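Local coordinates for protein metallo-beta-lactamase (Serratia marcescens, PDB 5B1U) that probably inactivates beta-lactam antibiotics by zinc-dependent hydrolysis of the lactam ring, as a subclass B3 metallo-beta-lactamase holding two zinc ions, at residues G25-L30 / I210-H215; S70-E75 / F172-T177; G89-A94 / K125-A130. All blocks are in the same frame, centred on the assembly; numbering follows the deposited sequence. Where two conformers were deposited one is given.

Contact 1. Residues G25-L30 / I210-H215; sequences GISAVL and IAIAAH. With ZN (zinc ion), chain C; HIW ((2R,4S)-2-[(1S,2R)-1-carboxy-2-hydroxypropyl]-4-[(2-{[(Z)-iminomethyl]amino}ethyl)sulfanyl]-3,4-dihydro-2H-pyrrole-5-ca rboxylic acid), chain V.
The side chain of Ile26 runs alongside that of His215, its terminal methyl CD1 coming to 3.4 Å from CE1 of the imidazole. CG1 of Ile26 stands anti to the carbonyl carbon (chi1 -58°), and the second bend in the chain carries CD1 to an oblique position against the ring. Carbon atoms of the bound hydrolysed carbapenem cover one ring face: its C22 sits 3.9 Å above the plane of the His215 ring, over the centre. In the ring plane a water accepts from ND1 of His215 and donates to Gly25 O, so the imidazole is tied to the 25-30 backbone through one molecule.

Ser27 points at the other segment and grips it twice. Ser27 N donates to Ala214 O at 2.9 Å and 167°, and Ser27 OG to Ala213 O at 2.7 Å. The carbonyls of the last strand residue, Ala213, and of Ala214 after it are thereby both satisfied by one buried residue. Further along, Val29 and Ile212 meet obliquely, CG2 of Val29 lying 4.0 Å from CD1 of Ile212. Residues 25-30 lead into strand 29-31 of the seven-stranded sheet and 210-215 end strand 210-213 of the five-stranded one, so the contact bridges the fold's two sheets beside the zinc site.

NE2 of His215 binds the zinc ion at 2.1 Å, alongside His77, Asp76, ligand N4 and O32, and the water shared with the other zinc. Held at NE2 and ND1, the ring has its rotation fixed, and the ND1 bond would probably strengthen its donation to the metal.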
loop_
_atom_site.group_PDB
_atom_site.type_symbol
_atom_site.label_atom_id
_atom_site.label_comp_id
_atom_site.label_asym_id
_atom_site.label_seq_id
_atom_site.Cartn_x
_atom_site.Cartn_y
_atom_site.Cartn_z
ATOM N N GLY A 25 12.443 1.657 -3.059
ATOM C CA GLY A 25 11.644 1.073 -4.103
ATOM C C GLY A 25 10.208 0.738 -3.749
ATOM O O GLY A 25 9.406 0.438 -4.630
ATOM N N ILE A 26 9.906 0.633 -2.453
ATOM C CA ILE A 26 8.550 0.195 -2.039
ATOM C C ILE A 26 8.076 1.095 -0.909
ATOM O O ILE A 26 8.791 1.333 0.058
ATOM C CB ILE A 26 8.498 -1.263 -1.549
ATOM C CG1 ILE A 26 8.992 -2.234 -2.628
ATOM C CG2 ILE A 26 7.122 -1.623 -1.060
ATOM C CD1 ILE A 26 8.047 -2.400 -3.823
ATOM N N SER A 27 6.869 1.614 -1.042
ATOM C CA SER A 27 6.327 2.518 -0.048
ATOM C C SER A 27 5.931 1.807 1.224
ATOM O O SER A 27 5.393 0.690 1.207
ATOM C CB SER A 27 5.088 3.247 -0.584
ATOM O OG SER A 27 5.441 4.029 -1.698
ATOM N N ALA A 28 6.206 2.473 2.341
ATOM C CA ALA A 28 5.544 2.151 3.587
ATOM C C ALA A 28 5.346 3.439 4.322
ATOM O O ALA A 28 6.136 4.389 4.164
ATOM C CB ALA A 28 6.385 1.217 4.442
ATOM N N VAL A 29 4.224 3.563 5.018
ATOM C CA VAL A 29 3.859 4.841 5.661
ATOM C C VAL A 29 3.574 4.632 7.121
ATOM O O VAL A 29 2.949 3.642 7.498
ATOM C CB VAL A 29 2.651 5.515 4.958
ATOM C CG1 VAL A 29 1.944 6.524 5.867
ATOM C CG2 VAL A 29 3.125 6.122 3.644
ATOM N N LEU A 30 4.096 5.515 7.965
ATOM C CA LEU A 30 3.718 5.523 9.373
ATOM C C LEU A 30 2.780 6.688 9.560
ATOM O O LEU A 30 3.136 7.847 9.272
ATOM C CB LEU A 30 4.933 5.692 10.278
ATOM C CG LEU A 30 4.682 5.526 11.760
ATOM C CD1 LEU A 30 4.533 4.057 12.096
ATOM C CD2 LEU A 30 5.793 6.164 12.558
ATOM N N ILE A 210 -3.301 13.822 -1.517
ATOM C CA ILE A 210 -1.948 13.258 -1.528
ATOM C C ILE A 210 -2.070 11.761 -1.741
ATOM O O ILE A 210 -2.646 11.055 -0.917
ATOM C CB ILE A 210 -1.205 13.527 -0.210
ATOM C CG1 ILE A 210 -1.024 15.044 0.029
ATOM C CG2 ILE A 210 0.133 12.781 -0.213
ATOM C CD1 ILE A 210 -0.560 15.422 1.431
ATOM N N ALA A 211 -1.550 11.271 -2.856
ATOM C CA ALA A 211 -1.517 9.852 -3.092
ATOM C C ALA A 211 -0.116 9.291 -2.942
ATOM O O ALA A 211 0.867 9.860 -3.447
ATOM C CB ALA A 211 -2.069 9.522 -4.465
ATOM N N ILE A 212 -0.017 8.205 -2.193
ATOM C CA ILE A 212 1.222 7.473 -2.010
ATOM C C ILE A 212 0.976 6.094 -2.587
ATOM O O ILE A 212 0.179 5.337 -2.067
ATOM C CB ILE A 212 1.650 7.373 -0.539
ATOM C CG1 ILE A 212 1.877 8.800 0.025
ATOM C CG2 ILE A 212 2.880 6.492 -0.425
ATOM C CD1 ILE A 212 1.386 8.990 1.430
ATOM N N ALA A 213 1.584 5.798 -3.739
ATOM C CA ALA A 213 1.344 4.537 -4.444
ATOM C C ALA A 213 2.256 3.448 -3.831
ATOM O O ALA A 213 3.387 3.729 -3.462
ATOM C CB ALA A 213 1.632 4.694 -5.935
ATOM N N ALA A 214 1.770 2.221 -3.742
ATOM C CA ALA A 214 2.545 1.098 -3.193
ATOM C C ALA A 214 3.935 0.981 -3.807
ATOM O O ALA A 214 4.947 0.805 -3.111
ATOM C CB ALA A 214 1.747 -0.195 -3.312
ATOM N N HIS A 215 3.999 1.119 -5.135
ATOM C CA HIS A 215 5.249 1.402 -5.846
ATOM C C HIS A 215 5.361 2.903 -6.029
ATOM O O HIS A 215 4.569 3.519 -6.740
ATOM C CB HIS A 215 5.274 0.708 -7.232
ATOM C CG HIS A 215 5.424 -0.775 -7.153
ATOM N ND1 HIS A 215 6.649 -1.379 -7.040
ATOM C CD2 HIS A 215 4.511 -1.747 -6.982
ATOM C CE1 HIS A 215 6.488 -2.676 -6.856
ATOM N NE2 HIS A 215 5.189 -2.923 -6.801
HETATM ZN ZN ZN C . 4.306 -4.785 -6.313
HETATM O O31 HIW V . 1.972 -3.394 -9.377
HETATM C C31 HIW V . 2.664 -4.120 -8.641
HETATM O O32 HIW V . 2.479 -4.087 -7.340
HETATM C C3 HIW V . 3.759 -4.873 -9.240
HETATM N N4 HIW V . 4.639 -5.457 -8.547
HETATM C C2 HIW V . 3.881 -5.080 -10.716
HETATM C C1 HIW V . 4.982 -6.142 -10.754
HETATM C C5 HIW V . 5.664 -6.119 -9.362
HETATM C C6 HIW V . 6.044 -7.461 -8.735
HETATM C C7 HIW V . 7.263 -8.004 -9.439
HETATM O O71 HIW V . 7.668 -9.116 -9.163
HETATM O O72 HIW V . 8.005 -7.241 -10.201
HETATM C C61 HIW V . 4.951 -8.522 -8.789
HETATM O O62 HIW V . 3.637 -7.979 -8.617
HETATM C C62 HIW V . 5.165 -9.564 -7.689
HETATM S S21 HIW V . 4.160 -3.520 -11.590
HETATM C C22 HIW V . 5.550 -2.741 -10.779
HETATM C C23 HIW V . 5.647 -1.225 -10.985
HETATM N N24 HIW V . 4.371 -0.524 -10.982
HETATM C C25 HIW V . 3.748 -0.191 -12.110
HETATM N N26 HIW V . 2.671 0.443 -12.029
HETATM O O HOH W 1 8.954 0.203 -7.249
HETATM O O HOH W 2 3.476 -6.660 -6.190
#

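Contact 2. Residues S70-E75 / F172-T177; sequences STHSHE and FADSLT. With ZN (zinc ion), chain B; NA (sodium ion), chain E; HIW ((2R,4S)-2-[(1S,2R)-1-carboxy-2-hydroxypropyl]-4-[(2-{[(Z)-iminomethyl]amino}ethyl)sulfanyl]-3,4-dihydro-2H-pyrrole-5-ca rboxylic acid), chain V.
The zinc-binding loop of the metallo-beta-lactamase fold, which runs from strand 65-69 to helix 75-78, here meets the end of strand 166-173 and the turn after it. The central link is a His-carboxylate hydrogen bond: ND1 of His72 donates to OD1 of Asp174 at 2.6 Å and 160°. OD1 receives it on its syn lone pair and lies close to the imidazole plane, although ring and carboxylate planes are turned 40° apart. CG of His72 sits between the backbone N and the carbonyl carbon (chi1 75°), which sends the ring toward Asp174 on one side and the metal on the other.

NE2 of His72 binds the zinc ion at 2.1 Å, making Asp174 a second-shell residue that positions a first-shell ligand. ND1 of His74, at the N-cap of helix 75-78, and NE2 of His150 supply the other histidine ligands of this metal, and the water shared with the second zinc completes the set. This is the histidine-rich metal site of the superfamily, in which the loop carries the His-X-His ligands.

Beside it, Thr71 turns CG2 to Phe172, 3.5 Å from CD1 of that ring, and its CB approaches OD1 of Asp174; its OG1 is hydrogen-bonded to Asp41. Past Asp174, OG1 of Thr177 donates to the ligand carboxylate oxygen O31 at 2.7 Å. In one of its two conformers Ser175 makes an ST turn, its OG accepting from Thr177 N, and Ser175 OG donates to the same O31 at 2.6 Å.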
loop_
_atom_site.group_PDB
_atom_site.type_symbol
_atom_site.label_atom_id
_atom_site.label_comp_id
_atom_site.label_asym_id
_atom_site.label_seq_id
_atom_site.Cartn_x
_atom_site.Cartn_y
_atom_site.Cartn_z
ATOM N N SER A 70 -2.168 -3.909 5.401
ATOM C CA SER A 70 -1.614 -4.485 4.173
ATOM C C SER A 70 -2.433 -4.014 2.989
ATOM O O SER A 70 -3.666 -4.135 2.993
ATOM C CB SER A 70 -1.641 -6.004 4.266
ATOM O OG SER A 70 -1.279 -6.611 3.040
ATOM N N THR A 71 -1.750 -3.495 1.982
ATOM C CA THR A 71 -2.371 -3.283 0.649
ATOM C C THR A 71 -2.674 -4.607 -0.001
ATOM O O THR A 71 -3.853 -4.964 -0.205
ATOM C CB THR A 71 -1.501 -2.425 -0.301
ATOM O OG1 THR A 71 -0.205 -2.984 -0.396
ATOM C CG2 THR A 71 -1.460 -0.972 0.171
ATOM N N HIS A 72 -1.644 -5.374 -0.312
ATOM C CA HIS A 72 -1.860 -6.697 -0.818
ATOM C C HIS A 72 -0.681 -7.622 -0.550
ATOM O O HIS A 72 0.427 -7.191 -0.235
ATOM C CB HIS A 72 -2.227 -6.688 -2.312
ATOM C CG HIS A 72 -1.081 -6.413 -3.228
ATOM N ND1 HIS A 72 -0.751 -5.143 -3.641
ATOM C CD2 HIS A 72 -0.179 -7.237 -3.805
ATOM C CE1 HIS A 72 0.290 -5.195 -4.439
ATOM N NE2 HIS A 72 0.678 -6.445 -4.533
ATOM N N SER A 73 -0.949 -8.899 -0.764
ATOM C CA SER A 73 -0.123 -9.991 -0.223
ATOM C C SER A 73 0.876 -10.579 -1.229
ATOM O O SER A 73 0.754 -11.721 -1.619
ATOM C CB SER A 73 -1.070 -11.073 0.310
ATOM O OG SER A 73 -2.056 -11.407 -0.666
ATOM N N HIS A 74 1.790 -9.731 -1.717
ATOM C CA HIS A 74 2.964 -10.183 -2.487
ATOM C C HIS A 74 4.248 -9.840 -1.745
ATOM O O HIS A 74 4.274 -8.937 -0.899
ATOM C CB HIS A 74 2.992 -9.542 -3.864
ATOM C CG HIS A 74 1.937 -10.048 -4.774
ATOM N ND1 HIS A 74 1.460 -9.299 -5.814
ATOM C CD2 HIS A 74 1.221 -11.196 -4.773
ATOM C CE1 HIS A 74 0.548 -9.989 -6.467
ATOM N NE2 HIS A 74 0.385 -11.147 -5.849
ATOM N N GLU A 75 5.331 -10.553 -2.084
ATOM C CA GLU A 75 6.583 -10.410 -1.338
ATOM C C GLU A 75 7.070 -8.970 -1.260
ATOM O O GLU A 75 7.752 -8.601 -0.287
ATOM C CB GLU A 75 7.682 -11.303 -1.920
ATOM C CG GLU A 75 8.145 -10.888 -3.330
ATOM C CD GLU A 75 9.300 -11.701 -3.920
ATOM O OE1 GLU A 75 10.254 -12.040 -3.183
ATOM O OE2 GLU A 75 9.298 -11.911 -5.156
ATOM N N PHE A 172 -3.248 5.833 0.483
ATOM C CA PHE A 172 -2.211 4.840 0.195
ATOM C C PHE A 172 -2.790 3.866 -0.806
ATOM O O PHE A 172 -3.661 3.035 -0.488
ATOM C CB PHE A 172 -1.740 4.142 1.462
ATOM C CG PHE A 172 -0.420 3.410 1.303
ATOM C CD1 PHE A 172 -0.303 2.274 0.505
ATOM C CD2 PHE A 172 0.714 3.864 1.948
ATOM C CE1 PHE A 172 0.901 1.586 0.401
ATOM C CE2 PHE A 172 1.922 3.190 1.833
ATOM C CZ PHE A 172 2.015 2.035 1.072
ATOM N N ALA A 173 -2.367 4.035 -2.052
ATOM C CA ALA A 173 -3.029 3.390 -3.196
ATOM C C ALA A 173 -2.431 2.004 -3.449
ATOM O O ALA A 173 -1.245 1.877 -3.735
ATOM C CB ALA A 173 -2.850 4.238 -4.445
ATOM N N ASP A 174 -3.245 0.974 -3.314
ATOM C CA ASP A 174 -2.839 -0.373 -3.716
ATOM C C ASP A 174 -2.559 -0.451 -5.212
ATOM O O ASP A 174 -2.984 0.415 -5.981
ATOM C CB ASP A 174 -3.929 -1.368 -3.342
ATOM C CG ASP A 174 -3.502 -2.805 -3.418
ATOM O OD1 ASP A 174 -2.289 -3.070 -3.426
ATOM O OD2 ASP A 174 -4.407 -3.637 -3.514
ATOM N N SER A 175 -1.783 -1.447 -5.592
ATOM C CA SER A 175 -1.526 -1.741 -7.005
ATOM C C SER A 175 -2.790 -2.104 -7.735
ATOM O O SER A 175 -3.558 -2.940 -7.279
ATOM C CB SER A 175 -0.581 -2.916 -7.140
ATOM O OG SER A 175 -0.525 -3.303 -8.498
ATOM N N LEU A 176 -2.953 -1.547 -8.924
ATOM C CA LEU A 176 -4.072 -1.828 -9.803
ATOM C C LEU A 176 -3.658 -2.480 -11.106
ATOM O O LEU A 176 -4.323 -2.305 -12.130
ATOM C CB LEU A 176 -4.792 -0.528 -10.122
ATOM C CG LEU A 176 -5.225 0.313 -8.931
ATOM C CD1 LEU A 176 -5.862 1.612 -9.352
ATOM C CD2 LEU A 176 -6.119 -0.493 -7.997
ATOM N N THR A 177 -2.513 -3.168 -11.082
ATOM C CA THR A 177 -1.864 -3.622 -12.309
ATOM C C THR A 177 -2.243 -5.049 -12.709
ATOM O O THR A 177 -2.157 -5.990 -11.921
ATOM C CB THR A 177 -0.346 -3.557 -12.177
ATOM O OG1 THR A 177 0.051 -4.314 -11.016
ATOM C CG2 THR A 177 0.072 -2.164 -12.036
HETATM ZN ZN ZN B . 1.714 -7.246 -6.137
HETATM NA NA NA E . -5.328 -6.184 2.054
HETATM O O31 HIW V . 1.972 -3.394 -9.377
HETATM C C31 HIW V . 2.664 -4.120 -8.641
HETATM O O32 HIW V . 2.479 -4.087 -7.340
HETATM C C3 HIW V . 3.759 -4.873 -9.240
HETATM N N4 HIW V . 4.639 -5.457 -8.547
HETATM C C2 HIW V . 3.881 -5.080 -10.716
HETATM C C1 HIW V . 4.982 -6.142 -10.754
HETATM C C5 HIW V . 5.664 -6.119 -9.362
HETATM C C6 HIW V . 6.044 -7.461 -8.735
HETATM C C7 HIW V . 7.263 -8.004 -9.439
HETATM O O71 HIW V . 7.668 -9.116 -9.163
HETATM O O72 HIW V . 8.005 -7.241 -10.201
HETATM C C61 HIW V . 4.951 -8.522 -8.789
HETATM O O62 HIW V . 3.637 -7.979 -8.617
HETATM C C62 HIW V . 5.165 -9.564 -7.689
HETATM S S21 HIW V . 4.160 -3.520 -11.590
HETATM C C22 HIW V . 5.550 -2.741 -10.779
HETATM C C23 HIW V . 5.647 -1.225 -10.985
HETATM N N24 HIW V . 4.371 -0.524 -10.982
HETATM C C25 HIW V . 3.748 -0.191 -12.110
HETATM N N26 HIW V . 2.671 0.443 -12.029
HETATM O O HOH W 3 -3.300 -8.036 1.742
HETATM O O HOH W 2 3.476 -6.660 -6.190
#

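Contact 3. Residues G89-A94 / K125-A130; sequences GATVLA and KVRAVA. With NA (sodium ion), chain J; SO4 (sulfate ion), chain T.
Val92 and Val126, Leu93 and Arg127, and Ala94 and Ala128 pair as parallel bridges between strands 91-94 and 126-129, whose N-to-C directions differ by 37°. Four backbone hydrogen bonds carry the ladder. Val92 uses both its polar atoms, its N donating to Lys125 O at 2.9 Å and its O accepting from Arg127 N at 2.8 Å. Ala94 repeats the pattern, with N to Arg127 O and with O accepting from Val129 N. CA-H...O contacts lie between these bonds, among them Ala128 CA to Ala94 O at 3.2 Å.

Apolar contacts flank the ladder. On the face of Leu93 and Arg127, CD2 of Leu93 reaches CB of Arg127, and CB of Leu93 meets CG1 of Val129 at 3.9 Å, the two side chains crossing at about a right angle. Thr91 CG2 lies against Arg127 CG.

Polar and ionic contacts gather at the N-terminal end. The side chain of Arg127 bends at chi2 (-76°), and its guanidinium meets a sulfate at its edge: Arg127 NH1 donates to O4 at 2.7 Å, and NH2 donates to O1. Lys125 N adds a third bond to this sulfate, probably a crystallisation ion. A sodium ion is held by Gly89 O and Thr91 OG1, each at 2.8 Å.

Strand 126-129 forms one edge of the larger sheet, joined through helix 99-104 in a beta-alpha-beta unit; Val126 and Ala128 pack on Val99 of that helix, while strand 65-69 flanks 91-95 on its other edge.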
loop_
_atom_site.group_PDB
_atom_site.type_symbol
_atom_site.label_atom_id
_atom_site.label_comp_id
_atom_site.label_asym_id
_atom_site.label_seq_id
_atom_site.Cartn_x
_atom_site.Cartn_y
_atom_site.Cartn_z
ATOM N N GLY A 89 4.366 -6.086 17.888
ATOM C CA GLY A 89 3.203 -6.664 18.544
ATOM C C GLY A 89 1.894 -6.256 17.924
ATOM O O GLY A 89 0.823 -6.597 18.432
ATOM N N ALA A 90 1.973 -5.586 16.770
ATOM C CA ALA A 90 0.766 -5.057 16.132
ATOM C C ALA A 90 -0.135 -6.162 15.590
ATOM O O ALA A 90 0.294 -7.291 15.328
ATOM C CB ALA A 90 1.166 -4.140 14.983
ATOM N N THR A 91 -1.393 -5.799 15.387
ATOM C CA THR A 91 -2.331 -6.604 14.624
ATOM C C THR A 91 -2.240 -6.207 13.168
ATOM O O THR A 91 -2.157 -5.012 12.846
ATOM C CB THR A 91 -3.750 -6.357 15.167
ATOM O OG1 THR A 91 -3.768 -6.771 16.541
ATOM C CG2 THR A 91 -4.775 -7.129 14.387
ATOM N N VAL A 92 -2.231 -7.215 12.292
ATOM C CA VAL A 92 -2.173 -7.019 10.838
ATOM C C VAL A 92 -3.588 -7.073 10.277
ATOM O O VAL A 92 -4.311 -8.030 10.533
ATOM C CB VAL A 92 -1.311 -8.126 10.188
ATOM C CG1 VAL A 92 -1.249 -7.974 8.682
ATOM C CG2 VAL A 92 0.094 -8.118 10.793
ATOM N N LEU A 93 -3.968 -6.051 9.500
ATOM C CA LEU A 93 -5.290 -5.994 8.913
ATOM C C LEU A 93 -5.187 -6.066 7.424
ATOM O O LEU A 93 -4.368 -5.356 6.820
ATOM C CB LEU A 93 -6.022 -4.706 9.325
ATOM C CG LEU A 93 -6.159 -4.492 10.837
ATOM C CD1 LEU A 93 -6.864 -3.189 11.141
ATOM C CD2 LEU A 93 -6.894 -5.637 11.524
ATOM N N ALA A 94 -6.090 -6.805 6.812
ATOM C CA ALA A 94 -6.058 -7.030 5.371
ATOM C C ALA A 94 -7.429 -7.334 4.832
ATOM O O ALA A 94 -8.306 -7.738 5.577
ATOM C CB ALA A 94 -5.093 -8.185 5.073
ATOM N N LYS A 125 -1.208 -12.861 13.742
ATOM C CA LYS A 125 -2.177 -11.812 14.114
ATOM C C LYS A 125 -2.800 -11.109 12.928
ATOM O O LYS A 125 -3.009 -9.888 12.961
ATOM C CB LYS A 125 -1.543 -10.773 15.037
ATOM C CG LYS A 125 -1.265 -11.242 16.443
ATOM C CD LYS A 125 -1.261 -10.051 17.418
ATOM C CE LYS A 125 -2.090 -10.307 18.674
ATOM N NZ LYS A 125 -3.081 -9.224 18.912
ATOM N N VAL A 126 -3.133 -11.883 11.893
ATOM C CA VAL A 126 -3.771 -11.335 10.723
ATOM C C VAL A 126 -5.296 -11.410 10.876
ATOM O O VAL A 126 -5.854 -12.451 11.240
ATOM C CB VAL A 126 -3.347 -12.052 9.434
ATOM C CG1 VAL A 126 -3.879 -11.290 8.244
ATOM C CG2 VAL A 126 -1.850 -12.184 9.359
ATOM N N ARG A 127 -5.949 -10.283 10.632
ATOM C CA ARG A 127 -7.399 -10.152 10.736
ATOM C C ARG A 127 -7.938 -9.490 9.476
ATOM O O ARG A 127 -7.291 -8.651 8.851
ATOM C CB ARG A 127 -7.784 -9.340 11.966
ATOM C CG ARG A 127 -7.096 -9.763 13.240
ATOM C CD ARG A 127 -7.686 -11.031 13.801
ATOM N NE ARG A 127 -6.972 -11.431 15.014
ATOM C CZ ARG A 127 -6.042 -12.386 15.109
ATOM N NH1 ARG A 127 -5.466 -12.643 16.290
ATOM N NH2 ARG A 127 -5.713 -13.130 14.095
ATOM N N ALA A 128 -9.179 -9.775 9.148
ATOM C CA ALA A 128 -9.840 -9.170 7.984
ATOM C C ALA A 128 -10.515 -7.851 8.307
ATOM O O ALA A 128 -11.080 -7.686 9.378
ATOM C CB ALA A 128 -10.863 -10.117 7.417
ATOM N N VAL A 129 -10.554 -6.973 7.325
ATOM C CA VAL A 129 -11.421 -5.783 7.354
ATOM C C VAL A 129 -12.298 -5.833 6.101
ATOM O O VAL A 129 -11.873 -6.356 5.064
ATOM C CB VAL A 129 -10.612 -4.473 7.349
ATOM C CG1 VAL A 129 -9.832 -4.336 8.641
ATOM C CG2 VAL A 129 -9.686 -4.415 6.142
ATOM N N ALA A 130 -13.436 -5.165 6.163
ATOM C CA ALA A 130 -14.384 -5.126 5.051
ATOM C C ALA A 130 -14.248 -3.818 4.298
ATOM O O ALA A 130 -13.722 -2.840 4.821
ATOM C CB ALA A 130 -15.813 -5.243 5.602
HETATM NA NA NA J . -1.915 -6.421 18.585
HETATM S S SO4 T . -3.030 -15.458 15.573
HETATM O O1 SO4 T . -3.867 -15.402 14.369
HETATM O O2 SO4 T . -3.256 -16.860 16.082
HETATM O O3 SO4 T . -1.584 -15.239 15.362
HETATM O O4 SO4 T . -3.452 -14.483 16.552
#

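How the contacts relate
Contacts 1 and 2 each supply part of the zinc site, His215 to one metal and His72 and His74 to the other: their centres are 10 Å apart, both touch the bound ligand, and a shared water bridges their metals. They are joined directly, since strands 166-173 and 210-213 are sheet neighbours, Ile212 O lying 2.9 Å from Ala173 N and Ala214 N 3.0 Å from Ala173 O. Phe172 also packs against Val29. Contact 3 sits farther out, centred 15 Å from contact 2, yet Ser70 N approaches Leu93 O at 3.0 Å, a probable hydrogen bond linking the metal-binding loop to the outer strands. Contacts 1 and 3 do not touch, their nearest atoms being about 9 Å apart.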